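Local coordinates for putative molybdenum cofactor biosynthesis protein D2 (MoaD2) / thiamine S (Mycobacterium smegmatis, PDB 6JC0), which probably serves as a small sulfur-carrier subunit of the MoaD/ThiS family, supplying sulfur during the biosynthesis of the molybdenum cofactor, at residues 11-14 and 20-23; 14-19 and 51-56. All coordinates share one frame; numbering follows the deposited sequence.

Contact 1 (11-14 and 20-23); sequences VRYF and AAGI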
loop_
_atom_site.group_PDB
_atom_site.type_symbol
_atom_site.label_atom_id
_atom_site.label_comp_id
_atom_site.label_asym_id
_atom_site.label_seq_id
_atom_site.Cartn_x
_atom_site.Cartn_y
_atom_site.Cartn_z
ATOM N N VAL B 11 15.521 -33.643 20.180
ATOM C CA VAL B 11 14.892 -33.285 18.917
ATOM C C VAL B 11 13.607 -32.517 19.180
ATOM O O VAL B 11 12.744 -32.984 19.918
ATOM C CB VAL B 11 14.576 -34.528 18.053
ATOM C CG1 VAL B 11 13.865 -34.113 16.763
ATOM C CG2 VAL B 11 15.847 -35.299 17.737
ATOM N N ARG B 12 13.487 -31.337 18.582
ATOM C CA ARG B 12 12.254 -30.566 18.666
ATOM C C ARG B 12 11.564 -30.550 17.309
ATOM O O ARG B 12 12.146 -30.108 16.315
ATOM C CB ARG B 12 12.529 -29.133 19.143
ATOM C CG ARG B 12 13.163 -29.047 20.526
ATOM C CD ARG B 12 13.145 -27.623 21.077
ATOM N NE ARG B 12 13.939 -26.705 20.263
ATOM C CZ ARG B 12 14.011 -25.392 20.465
ATOM N NH1 ARG B 12 13.333 -24.830 21.457
ATOM N NH2 ARG B 12 14.757 -24.638 19.667
ATOM N N TYR B 13 10.331 -31.048 17.271
ATOM C CA TYR B 13 9.537 -31.060 16.047
ATOM C C TYR B 13 8.638 -29.830 15.974
ATOM O O TYR B 13 8.078 -29.403 16.984
ATOM C CB TYR B 13 8.674 -32.325 15.966
ATOM C CG TYR B 13 9.451 -33.620 15.952
ATOM C CD1 TYR B 13 9.982 -34.118 14.770
ATOM C CD2 TYR B 13 9.647 -34.350 17.119
ATOM C CE1 TYR B 13 10.691 -35.307 14.750
ATOM C CE2 TYR B 13 10.357 -35.535 17.109
ATOM C CZ TYR B 13 10.875 -36.009 15.921
ATOM O OH TYR B 13 11.586 -37.187 15.901
ATOM N N PHE B 14 8.480 -29.275 14.779
ATOM C CA PHE B 14 7.613 -28.114 14.608
ATOM C C PHE B 14 6.555 -28.323 13.534
ATOM O O PHE B 14 6.783 -29.025 12.542
ATOM C CB PHE B 14 8.450 -26.873 14.293
ATOM C CG PHE B 14 9.245 -26.387 15.458
ATOM C CD1 PHE B 14 10.521 -26.873 15.690
ATOM C CD2 PHE B 14 8.699 -25.482 16.352
ATOM C CE1 PHE B 14 11.247 -26.444 16.777
ATOM C CE2 PHE B 14 9.422 -25.049 17.443
ATOM C CZ PHE B 14 10.697 -25.529 17.655
ATOM N N ALA B 20 3.011 -34.988 12.519
ATOM C CA ALA B 20 3.249 -36.328 11.996
ATOM C C ALA B 20 3.921 -37.230 13.032
ATOM O O ALA B 20 3.647 -38.430 13.092
ATOM C CB ALA B 20 4.090 -36.255 10.728
ATOM N N ALA B 21 4.796 -36.649 13.846
ATOM C CA ALA B 21 5.514 -37.409 14.866
ATOM C C ALA B 21 4.621 -37.735 16.058
ATOM O O ALA B 21 4.879 -38.689 16.793
ATOM C CB ALA B 21 6.750 -36.647 15.331
ATOM N N GLY B 22 3.580 -36.933 16.255
ATOM C CA GLY B 22 2.680 -37.127 17.378
ATOM C C GLY B 22 3.210 -36.513 18.660
ATOM O O GLY B 22 2.516 -36.473 19.674
ATOM N N ILE B 23 4.448 -36.030 18.612
ATOM C CA ILE B 23 5.072 -35.401 19.771
ATOM C C ILE B 23 5.766 -34.108 19.374
ATOM O O ILE B 23 6.037 -33.875 18.196
ATOM C CB ILE B 23 6.101 -36.330 20.445
ATOM C CG1 ILE B 23 7.165 -36.768 19.435
ATOM C CG2 ILE B 23 5.412 -37.540 21.066
ATOM C CD1 ILE B 23 8.269 -37.620 20.034
#
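Tyr-13 meets Ala-21 and Ile-23 where the chain, having left strand 6-13 for the short helix 16-21, comes back past the strand's end. Along 11-14, the first residue lies behind the tyrosine: Val-11 CG1 is 3.6 Å above the plane of the Tyr-13 ring, offset toward the rim, on the face opposite the one that Ala-21 covers. Arg-12 and Phe-14, the neighbours of Tyr-13 in sequence, both point away from 20-23.

Tyr-13 itself carries the contact. With CG anti to the carbonyl carbon (chi1 -61°) the ring swings to the helix side of the strand, and chi2 of -83° turns its second face to Ala-21. Ala-21 CB sits there, 3.9 Å from the Tyr-13 ring centroid and only 3° off the ring normal, a CH-pi contact; the ring is thus sandwiched between this methyl and that of Val-11. The contact lies in the beta-grasp fold of the ubiquitin-like clan, where strands 6-13 and 25-31 run antiparallel as neighbours; here their connection contains a small helix, folded over the sheet. At the helix end Gly-22, with positive phi, redirects the chain and brings Ile-23 beside the ring. Ile-23 O lies 3.8 Å from Tyr-13 CB, and Ile-23 CG1 comes within 4.1 Å of Tyr-13 CE2, the two side chains crossing at a slant. No hydrogen bond spans the two segments; the polar end of the tyrosine is satisfied on the adjacent strand, where its OH bonds to Glu-26 OE2. Leu-43 and Leu-50, from two further helices, also pack on Tyr-13.

Contact 2 (14-19 and 51-56); sequences FAAAAA and ARVLKR
Ala-17 and Val-53 bring two helices close together, with 6.1 Å between the CA of Ala-17 and the CA of Val-53. Such an approach is possible where one partner offers little beyond its backbone, and the segment 14-19 does so with a run of alanines. Val-53 is the one side chain of appreciable size in the contact. Its CG1 stands anti to its own backbone N (chi1 165°) and is the branch that does most of the touching. This methyl settles at the junction of two consecutive residues: it is 3.8 Å from Ala-17 N, 4.1 Å from Ala-16 CB and 4.2 Å from Ala-17 CB. The second branch, CG2, comes no nearer than 4.1 Å to Ala-16 O.

The backbone under the methyl is the first turn of helix 16-21, with Ala-15 at the N-cap position. The amide that CG1 approaches is already engaged, since Ala-17 N donates to Phe-14 O at 2.9 Å. Leu-54, next to Val-53, packs on Val-40, Leu-43 and Val-81 in the core of the beta-grasp domain; Ala-17 also touches Val-81, so both helices rest on strand 77-82. Ala-15, Ala-16 and Ala-19 are in reach of side chains from the chain of another protein, which places this helix between the domain core and a protein interface.

With no hydrogen bond or charge pair across the segments, the two helices are held here by dispersion and the exclusion of water, and their close spacing is consistent with one valine methyl fitting against two alanines and the backbone between them.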
loop_
_atom_site.group_PDB
_atom_site.type_symbol
_atom_site.label_atom_id
_atom_site.label_comp_id
_atom_site.label_asym_id
_atom_site.label_seq_id
_atom_site.Cartn_x
_atom_site.Cartn_y
_atom_site.Cartn_z
ATOM N N PHE B 14 8.480 -29.275 14.779
ATOM C CA PHE B 14 7.613 -28.114 14.608
ATOM C C PHE B 14 6.555 -28.323 13.534
ATOM O O PHE B 14 6.783 -29.025 12.542
ATOM C CB PHE B 14 8.450 -26.873 14.293
ATOM C CG PHE B 14 9.245 -26.387 15.458
ATOM C CD1 PHE B 14 10.521 -26.873 15.690
ATOM C CD2 PHE B 14 8.699 -25.482 16.352
ATOM C CE1 PHE B 14 11.247 -26.444 16.777
ATOM C CE2 PHE B 14 9.422 -25.049 17.443
ATOM C CZ PHE B 14 10.697 -25.529 17.655
ATOM N N ALA B 15 5.396 -27.712 13.765
ATOM C CA ALA B 15 4.273 -27.702 12.829
ATOM C C ALA B 15 3.956 -29.086 12.277
ATOM O O ALA B 15 3.635 -30.002 13.035
ATOM C CB ALA B 15 4.549 -26.732 11.695
ATOM N N ALA B 16 4.059 -29.231 10.959
ATOM C CA ALA B 16 3.731 -30.490 10.296
ATOM C C ALA B 16 4.564 -31.662 10.819
ATOM O O ALA B 16 4.075 -32.785 10.886
ATOM C CB ALA B 16 3.905 -30.357 8.791
ATOM N N ALA B 17 5.817 -31.403 11.182
ATOM C CA ALA B 17 6.676 -32.457 11.716
ATOM C C ALA B 17 6.152 -32.952 13.061
ATOM O O ALA B 17 6.028 -34.162 13.287
ATOM C CB ALA B 17 8.114 -31.962 11.846
ATOM N N ALA B 18 5.834 -32.013 13.948
ATOM C CA ALA B 18 5.245 -32.343 15.243
ATOM C C ALA B 18 3.942 -33.103 15.067
ATOM O O ALA B 18 3.665 -34.054 15.798
ATOM C CB ALA B 18 5.013 -31.077 16.069
ATOM N N ALA B 19 3.143 -32.675 14.093
ATOM C CA ALA B 19 1.859 -33.305 13.833
ATOM C C ALA B 19 2.045 -34.754 13.397
ATOM O O ALA B 19 1.336 -35.643 13.857
ATOM C CB ALA B 19 1.087 -32.523 12.778
ATOM N N ALA B 51 8.287 -39.537 8.026
ATOM C CA ALA B 51 9.324 -39.733 7.018
ATOM C C ALA B 51 9.045 -38.874 5.789
ATOM O O ALA B 51 9.958 -38.282 5.212
ATOM C CB ALA B 51 9.419 -41.202 6.632
ATOM N N ARG B 52 7.771 -38.804 5.415
ATOM C CA ARG B 52 7.321 -38.006 4.280
ATOM C C ARG B 52 7.533 -36.509 4.524
ATOM O O ARG B 52 8.078 -35.804 3.676
ATOM C CB ARG B 52 5.842 -38.294 3.998
ATOM C CG ARG B 52 5.450 -38.228 2.531
ATOM C CD ARG B 52 3.983 -38.607 2.315
ATOM N NE ARG B 52 3.672 -39.948 2.812
ATOM C CZ ARG B 52 2.867 -40.198 3.842
ATOM N NH1 ARG B 52 2.278 -39.197 4.485
ATOM N NH2 ARG B 52 2.644 -41.449 4.225
ATOM N N VAL B 53 7.105 -36.031 5.689
ATOM C CA VAL B 53 7.256 -34.624 6.046
ATOM C C VAL B 53 8.726 -34.218 6.134
ATOM O O VAL B 53 9.097 -33.115 5.723
ATOM C CB VAL B 53 6.550 -34.310 7.386
ATOM C CG1 VAL B 53 6.999 -32.957 7.947
ATOM C CG2 VAL B 53 5.038 -34.338 7.204
ATOM N N LEU B 54 9.564 -35.116 6.649
ATOM C CA LEU B 54 10.987 -34.829 6.834
ATOM C C LEU B 54 11.724 -34.527 5.530
ATOM O O LEU B 54 12.716 -33.797 5.530
ATOM C CB LEU B 54 11.681 -35.996 7.538
ATOM C CG LEU B 54 11.362 -36.222 9.015
ATOM C CD1 LEU B 54 12.143 -37.414 9.541
ATOM C CD2 LEU B 54 11.676 -34.982 9.823
ATOM N N LYS B 55 11.244 -35.092 4.426
ATOM C CA LYS B 55 11.895 -34.908 3.132
ATOM C C LYS B 55 12.058 -33.437 2.771
ATOM O O LYS B 55 13.058 -33.044 2.173
ATOM C CB LYS B 55 11.113 -35.625 2.027
ATOM C CG LYS B 55 11.501 -37.082 1.840
ATOM C CD LYS B 55 11.274 -37.526 0.404
ATOM C CE LYS B 55 12.237 -38.637 0.012
ATOM N NZ LYS B 55 12.283 -38.827 -1.465
ATOM N N ARG B 56 11.084 -32.624 3.160
ATOM C CA ARG B 56 11.078 -31.216 2.790
ATOM C C ARG B 56 11.454 -30.300 3.956
ATOM O O ARG B 56 11.314 -29.082 3.864
ATOM C CB ARG B 56 9.705 -30.829 2.241
ATOM C CG ARG B 56 9.262 -31.675 1.061
ATOM C CD ARG B 56 7.872 -31.285 0.595
ATOM N NE ARG B 56 7.800 -29.866 0.263
ATOM C CZ ARG B 56 6.702 -29.251 -0.162
ATOM N NH1 ARG B 56 5.571 -29.932 -0.311
ATOM N NH2 ARG B 56 6.734 -27.953 -0.436
#

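Overall arrangement
Both contacts are buried, their centres 8 Å apart, and both rely on helix 16-21. Contact 1 fastens the helix's last turn and the chain beyond it to strand 6-13, whereas contact 2 sets its first turn against helix 48-54. The two also touch directly, with Tyr-13 CB 3.5 Å from Ala-18 N and Ala-20 CB 4.1 Å from Val-53 CG2. Their chemistry differs with place: contact 1, between helix and sheet, uses an aromatic face whose hydroxyl is anchored on a neighbouring strand, while contact 2, between two helices, is wholly aliphatic and has more of its residues within reach of another protein, five against two.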